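Local coordinates for protein concanavalin B (Canavalia ensiformis, PDB 6CAF) that may act as a carbohydrate-binding protein and is a chitinase-like seed protein of glycosyl hydrolase family 18, at residues V56-L61 / V102-A107; A33-Q38 / A288-Q293. All coordinates share one frame; numbering follows the deposited sequence.

Contact 1 (V56-L61 / V102-A107); sequences VFISFL and VKVFLA
The ring of F57 turns its edge toward the face of F105, a T-shaped pair with the ring centroids 5.8 Å apart and the planes at 89°. The same edge also meets the root of its partner: CB of F105 lies close to the plane of the F57 ring, 3.8 Å from CD1 of F57. Beyond these segments, H152 stacks on F57, and F210 packs against it edge-to-face. F60 shows a different surround. CB of its neighbour S59 sits 3.4 Å above the ring plane, over the centre, while CB of A107 approaches CD1 of F60 obliquely at 3.6 Å. The peptide bond joining S59 to F60 is cis, and S59 OG turns back to give a hydrogen bond to F57 O (2.8 Å), from above the carbonyl plane.

This is a worked example of how neighbouring parallel strands are joined in a TIM barrel: strand 55-64, helix 91-99 and strand 103-109 form one beta-alpha-beta unit. V56 and I58 each use both N and O, bonding to K103 O and F105 N and then to F105 O and A107 N. Past the cis peptide the regular count slips, since L61 N, rather than that of F60, bonds to A107 O (2.9 Å).

F57, F105 and A107 face the barrel interior; V56, V104, I58 and L106 point outward from the barrel wall and are buried there. On that side I58 carries CG1 beside its own backbone N (chi1 -63°) and extends CD1 across to V104 CG1, a tight contact at 3.5 Å, while V56 CG2 meets V102 CG1 obliquely at 3.8 Å.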
ATOM      1  N   VAL A  56      -2.403   6.544  -3.798  1.00 10.87           N
ATOM      2  CA  VAL A  56      -2.471   5.526  -4.835  1.00 10.79           C
ATOM      3  C   VAL A  56      -1.141   4.785  -4.838  1.00 10.56           C
ATOM      4  O   VAL A  56      -0.067   5.397  -4.930  1.00 12.45           O
ATOM      5  CB  VAL A  56      -2.752   6.143  -6.219  1.00 12.23           C
ATOM      6  CG1 VAL A  56      -2.738   5.090  -7.300  1.00 13.56           C
ATOM      7  CG2 VAL A  56      -4.072   6.866  -6.201  1.00 14.52           C
ATOM      8  N   PHE A  57      -1.223   3.465  -4.755  1.00 10.06           N
ATOM      9  CA  PHE A  57      -0.058   2.593  -4.859  1.00 10.54           C
ATOM     10  C   PHE A  57       0.079   2.115  -6.304  1.00 10.45           C
ATOM     11  O   PHE A  57      -0.779   1.361  -6.790  1.00 12.27           O
ATOM     12  CB  PHE A  57      -0.211   1.332  -4.003  1.00 11.03           C
ATOM     13  CG  PHE A  57      -0.467   1.559  -2.548  1.00 10.30           C
ATOM     14  CD1 PHE A  57       0.444   2.214  -1.743  1.00 11.38           C
ATOM     15  CD2 PHE A  57      -1.606   1.044  -1.965  1.00 11.52           C
ATOM     16  CE1 PHE A  57       0.209   2.340  -0.395  1.00 13.37           C
ATOM     17  CE2 PHE A  57      -1.819   1.152  -0.614  1.00 13.40           C
ATOM     18  CZ  PHE A  57      -0.927   1.825   0.180  1.00 12.73           C
ATOM     19  N   ILE A  58       1.131   2.536  -7.009  1.00 10.50           N
ATOM     20  CA  ILE A  58       1.434   1.995  -8.332  1.00 10.72           C
ATOM     21  C   ILE A  58       2.038   0.610  -8.131  1.00 10.81           C
ATOM     22  O   ILE A  58       3.087   0.467  -7.470  1.00 12.04           O
ATOM     23  CB  ILE A  58       2.385   2.901  -9.127  1.00 11.86           C
ATOM     24  CG1 ILE A  58       1.705   4.256  -9.387  1.00 14.17           C
ATOM     25  CG2 ILE A  58       2.799   2.231 -10.403  1.00 13.30           C
ATOM     26  CD1 ILE A  58       2.561   5.262 -10.096  1.00 16.55           C
ATOM     27  N   SER A  59       1.347  -0.397  -8.669  1.00 10.39           N
ATOM     28  CA  SER A  59       1.527  -1.775  -8.240  1.00 12.22           C
ATOM     29  C   SER A  59       1.779  -2.698  -9.425  1.00 11.62           C
ATOM     30  O   SER A  59       0.900  -2.810 -10.278  1.00 13.47           O
ATOM     31  CB  SER A  59       0.257  -2.200  -7.513  1.00 14.56           C
ATOM     32  OG  SER A  59      -0.009  -1.319  -6.411  1.00 15.74           O
ATOM     33  N   PHE A  60       2.922  -3.364  -9.542  1.00 11.18           N
ATOM     34  CA  PHE A  60       3.986  -3.515  -8.570  1.00 10.98           C
ATOM     35  C   PHE A  60       5.340  -3.567  -9.265  1.00 11.23           C
ATOM     36  O   PHE A  60       5.439  -4.058 -10.384  1.00 12.63           O
ATOM     37  CB  PHE A  60       3.870  -4.857  -7.834  1.00 12.18           C
ATOM     38  CG  PHE A  60       2.634  -4.990  -6.976  1.00 11.49           C
ATOM     39  CD1 PHE A  60       2.618  -4.507  -5.686  1.00 12.12           C
ATOM     40  CD2 PHE A  60       1.495  -5.574  -7.474  1.00 12.50           C
ATOM     41  CE1 PHE A  60       1.507  -4.625  -4.897  1.00 12.71           C
ATOM     42  CE2 PHE A  60       0.375  -5.711  -6.684  1.00 13.55           C
ATOM     43  CZ  PHE A  60       0.379  -5.222  -5.403  1.00 12.96           C
ATOM     44  N   LEU A  61       6.379  -3.135  -8.547  1.00 11.25           N
ATOM     45  CA  LEU A  61       7.764  -3.497  -8.891  1.00 10.75           C
ATOM     46  C   LEU A  61       7.983  -4.873  -8.265  1.00 11.77           C
ATOM     47  O   LEU A  61       8.104  -4.997  -7.049  1.00 11.79           O
ATOM     48  CB  LEU A  61       8.740  -2.474  -8.351  1.00 11.45           C
ATOM     49  CG  LEU A  61      10.152  -2.627  -8.895  1.00 12.45           C
ATOM     50  CD1 LEU A  61      10.266  -2.021 -10.282  1.00 13.53           C
ATOM     51  CD2 LEU A  61      11.157  -2.015  -7.951  1.00 13.94           C
ATOM     52  N   VAL A 102      -2.890  14.062  -4.119  1.00 14.87           N
ATOM     53  CA  VAL A 102      -2.886  12.620  -3.971  1.00 14.93           C
ATOM     54  C   VAL A 102      -1.430  12.179  -3.849  1.00 15.44           C
ATOM     55  O   VAL A 102      -0.579  12.575  -4.641  1.00 20.14           O
ATOM     56  CB  VAL A 102      -3.545  11.922  -5.168  1.00 15.86           C
ATOM     57  CG1 VAL A 102      -3.482  10.421  -5.035  1.00 19.48           C
ATOM     58  CG2 VAL A 102      -4.966  12.401  -5.355  1.00 18.42           C
ATOM     59  N   LYS A 103      -1.144  11.356  -2.853  1.00 13.54           N
ATOM     60  CA  LYS A 103       0.193  10.802  -2.708  1.00 13.93           C
ATOM     61  C   LYS A 103       0.310   9.568  -3.587  1.00 13.98           C
ATOM     62  O   LYS A 103      -0.544   8.700  -3.522  1.00 19.12           O
ATOM     63  CB  LYS A 103       0.449  10.445  -1.259  1.00 15.10           C
ATOM     64  CG  LYS A 103       0.465  11.621  -0.326  1.00 17.83           C
ATOM     65  CD  LYS A 103       0.829  11.213   1.074  1.00 24.59           C
ATOM     66  CE  LYS A 103       0.831  12.403   2.015  1.00 29.37           C
ATOM     67  NZ  LYS A 103      -0.553  12.660   2.438  1.00 35.23           N
ATOM     68  N   VAL A 104       1.359   9.498  -4.397  1.00 11.92           N
ATOM     69  CA  VAL A 104       1.551   8.378  -5.287  1.00 11.39           C
ATOM     70  C   VAL A 104       2.783   7.619  -4.798  1.00 11.23           C
ATOM     71  O   VAL A 104       3.888   8.170  -4.717  1.00 12.21           O
ATOM     72  CB  VAL A 104       1.739   8.853  -6.726  1.00 13.36           C
ATOM     73  CG1 VAL A 104       1.950   7.694  -7.672  1.00 14.65           C
ATOM     74  CG2 VAL A 104       0.568   9.715  -7.182  1.00 15.23           C
ATOM     75  N   PHE A 105       2.568   6.363  -4.448  1.00 10.87           N
ATOM     76  CA  PHE A 105       3.630   5.506  -3.964  1.00 10.65           C
ATOM     77  C   PHE A 105       3.976   4.482  -5.041  1.00 10.93           C
ATOM     78  O   PHE A 105       3.119   4.132  -5.856  1.00 12.84           O
ATOM     79  CB  PHE A 105       3.159   4.709  -2.746  1.00 11.66           C
ATOM     80  CG  PHE A 105       3.106   5.430  -1.429  1.00 11.77           C
ATOM     81  CD1 PHE A 105       2.511   6.613  -1.241  1.00 15.81           C
ATOM     82  CD2 PHE A 105       3.647   4.827  -0.327  1.00 15.09           C
ATOM     83  CE1 PHE A 105       2.432   7.197   0.003  1.00 16.18           C
ATOM     84  CE2 PHE A 105       3.578   5.401   0.921  1.00 17.60           C
ATOM     85  CZ  PHE A 105       2.922   6.584   1.092  1.00 14.38           C
ATOM     86  N   LEU A 106       5.212   3.967  -5.000  1.00 10.28           N
ATOM     87  CA  LEU A 106       5.535   2.737  -5.698  1.00 10.43           C
ATOM     88  C   LEU A 106       5.424   1.566  -4.743  1.00  9.74           C
ATOM     89  O   LEU A 106       6.041   1.587  -3.677  1.00 11.20           O
ATOM     90  CB  LEU A 106       6.957   2.782  -6.279  1.00 10.62           C
ATOM     91  CG  LEU A 106       7.366   1.548  -7.060  1.00 11.34           C
ATOM     92  CD1 LEU A 106       6.570   1.372  -8.331  1.00 12.89           C
ATOM     93  CD2 LEU A 106       8.855   1.596  -7.344  1.00 13.19           C
ATOM     94  N   ALA A 107       4.643   0.564  -5.123  1.00  9.94           N
ATOM     95  CA  ALA A 107       4.534  -0.651  -4.319  1.00 10.13           C
ATOM     96  C   ALA A 107       5.503  -1.719  -4.814  1.00 10.54           C
ATOM     97  O   ALA A 107       5.522  -2.076  -6.000  1.00 12.12           O
ATOM     98  CB  ALA A 107       3.122  -1.187  -4.349  1.00 11.34           C
TER

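Contact 2 (A33-Q38 / A288-Q293); sequences AVYWGQ and ALWNRQ
A33 O is gripped from two neighbouring residues: L289 N donates a hydrogen bond of 2.8 Å, and the CA-H of A288 approaches the same oxygen, with A288 CA 3.2 Å from A33 O. One step along, L289 O accepts a bond from Y35 N (3.2 Å) and a CA-H contact from V34, with the edge of the Y35 ring lying beside it. Y35 sets CG beside its own backbone N (chi1 -69°), which brings CD1 to 3.5 Å from L289 O, in the plane of the ring.

The face of this ring receives the edge of W290 in an offset edge-to-face pair, planes at 71°, with W290 CE3 3.5 Å from Y35 CG. The hydroxyl of Y35 bonds to E250 and H152. Trading the tyrosine for an alanine would probably leave the W290 edge without its packing surface and E250 and H152 without the hydroxyl they share.

Strand 288-290 ends at the cis peptide between W290 and N291; beyond it one more backbone bond, R292 N to Y35 O (2.9 Å), ties the start of the helix to strand 31-36. N291 is the N-cap of that helix, its OD1 bonding to A294 N.

These parallel strands, first and last in the barrel, close its ring. A33 and A288 lie against F210 of strand 208-212, strand 55-64 flanks the other side of strand 31-36, and R292 reaches T47 of helix 44-49 and Y53.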
ATOM      1  N   ALA A  33      -6.679   4.673   0.596  1.00 10.67           N
ATOM      2  CA  ALA A  33      -5.638   4.335  -0.358  1.00 10.81           C
ATOM      3  C   ALA A  33      -6.191   3.268  -1.315  1.00 10.34           C
ATOM      4  O   ALA A  33      -7.111   2.520  -0.956  1.00 11.55           O
ATOM      5  CB  ALA A  33      -4.436   3.759   0.389  1.00 11.87           C
ATOM      6  N   VAL A  34      -5.592   3.182  -2.499  1.00 10.15           N
ATOM      7  CA  VAL A  34      -6.019   2.187  -3.459  1.00 10.46           C
ATOM      8  C   VAL A  34      -4.834   1.696  -4.266  1.00 10.23           C
ATOM      9  O   VAL A  34      -3.901   2.458  -4.548  1.00 10.97           O
ATOM     10  CB  VAL A  34      -7.110   2.759  -4.381  1.00 10.92           C
ATOM     11  CG1 VAL A  34      -6.573   3.845  -5.302  1.00 11.99           C
ATOM     12  CG2 VAL A  34      -7.835   1.681  -5.174  1.00 12.39           C
ATOM     13  N   TYR A  35      -4.885   0.421  -4.631  1.00 10.74           N
ATOM     14  CA  TYR A  35      -3.914  -0.188  -5.525  1.00 10.57           C
ATOM     15  C   TYR A  35      -4.335  -0.016  -6.978  1.00 10.94           C
ATOM     16  O   TYR A  35      -5.473  -0.299  -7.359  1.00 12.22           O
ATOM     17  CB  TYR A  35      -3.751  -1.661  -5.218  1.00 11.08           C
ATOM     18  CG  TYR A  35      -3.089  -1.973  -3.898  1.00 10.71           C
ATOM     19  CD1 TYR A  35      -3.812  -1.990  -2.715  1.00 11.10           C
ATOM     20  CD2 TYR A  35      -1.747  -2.243  -3.831  1.00 11.27           C
ATOM     21  CE1 TYR A  35      -3.224  -2.287  -1.503  1.00 10.33           C
ATOM     22  CE2 TYR A  35      -1.156  -2.557  -2.627  1.00 10.81           C
ATOM     23  CZ  TYR A  35      -1.864  -2.583  -1.474  1.00 10.57           C
ATOM     24  OH  TYR A  35      -1.217  -2.910  -0.293  1.00 11.67           O
ATOM     25  N   TRP A  36      -3.372   0.419  -7.779  1.00 10.78           N
ATOM     26  CA  TRP A  36      -3.551   0.660  -9.200  1.00 11.41           C
ATOM     27  C   TRP A  36      -2.389   0.095  -9.978  1.00 11.62           C
ATOM     28  O   TRP A  36      -1.250   0.287  -9.589  1.00 12.42           O
ATOM     29  CB  TRP A  36      -3.665   2.170  -9.459  1.00 11.72           C
ATOM     30  CG  TRP A  36      -3.822   2.500 -10.907  1.00 12.48           C
ATOM     31  CD1 TRP A  36      -5.008   2.629 -11.584  1.00 14.08           C
ATOM     32  CD2 TRP A  36      -2.773   2.662 -11.878  1.00 11.87           C
ATOM     33  NE1 TRP A  36      -4.751   2.852 -12.920  1.00 15.73           N
ATOM     34  CE2 TRP A  36      -3.390   2.858 -13.120  1.00 13.67           C
ATOM     35  CE3 TRP A  36      -1.381   2.702 -11.815  1.00 14.10           C
ATOM     36  CZ2 TRP A  36      -2.660   3.055 -14.281  1.00 14.62           C
ATOM     37  CZ3 TRP A  36      -0.668   2.876 -12.953  1.00 14.29           C
ATOM     38  CH2 TRP A  36      -1.295   3.061 -14.167  1.00 14.80           C
ATOM     39  N   GLY A  37      -2.665  -0.587 -11.078  1.00 12.41           N
ATOM     40  CA  GLY A  37      -1.585  -1.060 -11.913  1.00 14.31           C
ATOM     41  C   GLY A  37      -1.864  -2.165 -12.890  1.00 14.72           C
ATOM     42  O   GLY A  37      -0.932  -2.713 -13.431  1.00 16.69           O
ATOM     43  N   GLN A  38      -3.032  -2.451 -13.223  1.00 16.08           N
ATOM     44  CA  GLN A  38      -3.498  -3.484 -14.151  1.00 18.75           C
ATOM     45  C   GLN A  38      -4.453  -2.867 -15.137  1.00 18.65           C
ATOM     46  O   GLN A  38      -4.958  -1.777 -14.922  1.00 18.00           O
ATOM     47  CB  GLN A  38      -4.140  -4.659 -13.419  1.00 23.93           C
ATOM     48  CG  GLN A  38      -5.394  -4.393 -12.642  1.00 32.89           C
ATOM     49  CD  GLN A  38      -5.917  -5.665 -11.965  1.00 35.14           C
ATOM     50  OE1 GLN A  38      -5.165  -6.637 -11.773  1.00 44.05           O
ATOM     51  NE2 GLN A  38      -7.211  -5.686 -11.669  1.00 37.81           N
ATOM     52  N   ALA A 288      -7.272   0.889   3.008  1.00 11.11           N
ATOM     53  CA  ALA A 288      -6.771   0.691   1.664  1.00 11.37           C
ATOM     54  C   ALA A 288      -7.629  -0.333   0.969  1.00 11.28           C
ATOM     55  O   ALA A 288      -8.086  -1.281   1.592  1.00 12.53           O
ATOM     56  CB  ALA A 288      -5.321   0.206   1.661  1.00 12.80           C
ATOM     57  N   LEU A 289      -7.826  -0.138  -0.330  1.00 11.01           N
ATOM     58  CA  LEU A 289      -8.656  -1.038  -1.112  1.00 10.86           C
ATOM     59  C   LEU A 289      -7.850  -1.759  -2.193  1.00 11.49           C
ATOM     60  O   LEU A 289      -7.210  -1.128  -3.060  1.00 11.98           O
ATOM     61  CB  LEU A 289      -9.813  -0.282  -1.741  1.00 12.03           C
ATOM     62  CG  LEU A 289     -10.790   0.306  -0.726  1.00 13.40           C
ATOM     63  CD1 LEU A 289     -11.807   1.222  -1.387  1.00 16.32           C
ATOM     64  CD2 LEU A 289     -11.477  -0.770   0.059  1.00 17.10           C
ATOM     65  N   TRP A 290      -7.917  -3.093  -2.109  1.00 11.88           N
ATOM     66  CA  TRP A 290      -7.441  -3.976  -3.153  1.00 12.50           C
ATOM     67  C   TRP A 290      -8.666  -4.306  -4.011  1.00 13.39           C
ATOM     68  O   TRP A 290      -9.554  -5.017  -3.520  1.00 13.90           O
ATOM     69  CB  TRP A 290      -6.838  -5.266  -2.555  1.00 14.52           C
ATOM     70  CG  TRP A 290      -6.455  -6.222  -3.621  1.00 16.28           C
ATOM     71  CD1 TRP A 290      -7.112  -7.349  -3.960  1.00 23.28           C
ATOM     72  CD2 TRP A 290      -5.408  -6.053  -4.576  1.00 16.62           C
ATOM     73  NE1 TRP A 290      -6.527  -7.920  -5.096  1.00 26.35           N
ATOM     74  CE2 TRP A 290      -5.453  -7.152  -5.464  1.00 21.29           C
ATOM     75  CE3 TRP A 290      -4.362  -5.136  -4.711  1.00 20.04           C
ATOM     76  CZ2 TRP A 290      -4.541  -7.303  -6.523  1.00 27.60           C
ATOM     77  CZ3 TRP A 290      -3.451  -5.293  -5.769  1.00 23.45           C
ATOM     78  CH2 TRP A 290      -3.537  -6.362  -6.652  1.00 24.04           C
ATOM     79  N   ASN A 291      -8.797  -3.809  -5.247  1.00 14.10           N
ATOM     80  CA  ASN A 291      -7.946  -2.871  -5.959  1.00 13.33           C
ATOM     81  C   ASN A 291      -8.853  -1.882  -6.715  1.00 13.11           C
ATOM     82  O   ASN A 291     -10.087  -1.869  -6.532  1.00 13.96           O
ATOM     83  CB  ASN A 291      -7.007  -3.606  -6.901  1.00 14.88           C
ATOM     84  CG  ASN A 291      -7.755  -4.398  -7.961  1.00 16.25           C
ATOM     85  OD1 ASN A 291      -8.980  -4.469  -7.987  1.00 16.02           O
ATOM     86  ND2 ASN A 291      -7.001  -4.971  -8.880  1.00 23.64           N
ATOM     87  N   ARG A 292      -8.257  -1.034  -7.548  1.00 12.75           N
ATOM     88  CA  ARG A 292      -9.020  -0.010  -8.220  1.00 12.30           C
ATOM     89  C   ARG A 292     -10.132  -0.637  -9.085  1.00 13.00           C
ATOM     90  O   ARG A 292     -11.262  -0.142  -9.076  1.00 13.20           O
ATOM     91  CB  ARG A 292      -8.107   0.874  -9.036  1.00 13.53           C
ATOM     92  CG  ARG A 292      -8.824   1.896  -9.893  1.00 14.31           C
ATOM     93  CD  ARG A 292      -9.660   2.891  -9.128  1.00 14.63           C
ATOM     94  NE  ARG A 292     -10.166   3.871 -10.064  1.00 16.28           N
ATOM     95  CZ  ARG A 292     -11.359   4.459 -10.058  1.00 17.21           C
ATOM     96  NH1 ARG A 292     -12.117   4.375  -9.002  1.00 16.78           N
ATOM     97  NH2 ARG A 292     -11.741   5.188 -11.100  1.00 23.85           N
ATOM     98  N   GLN A 293      -9.813  -1.691  -9.829  1.00 12.96           N
ATOM     99  CA  GLN A 293     -10.817  -2.359 -10.654  1.00 14.35           C
ATOM    100  C   GLN A 293     -12.028  -2.750  -9.827  1.00 13.42           C
ATOM    101  O   GLN A 293     -13.185  -2.503 -10.213  1.00 15.23           O
ATOM    102  CB  GLN A 293     -10.215  -3.619 -11.305  1.00 16.70           C
ATOM    103  CG  GLN A 293     -11.205  -4.469 -12.078  1.00 20.25           C
ATOM    104  CD  GLN A 293     -10.673  -5.776 -12.607  1.00 28.45           C
ATOM    105  OE1 GLN A 293      -9.513  -6.123 -12.446  1.00 37.63           O
ATOM    106  NE2 GLN A 293     -11.555  -6.520 -13.257  1.00 41.41           N
TER

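In the fold
Strand 31-36 links the two contacts: it pairs with 288-290 in contact 2 and, on its other side, with the strand 55-64 of contact 1, through bonds from F57 N to V34 O and from S59 N to W36 O. Both are buried, their centres about 9 Å apart. Contact 1 joins strands close in sequence and is nested within the long loop that contact 2 closes. Its chemistry is a longer ladder of backbone bonds with mostly apolar side chains on both faces of the strands. Contact 2 has a shorter ladder that soon gives way to a capped helix start and polar side chains. The Y35 and F57 rings meet inside the barrel, and each contact includes a cis peptide.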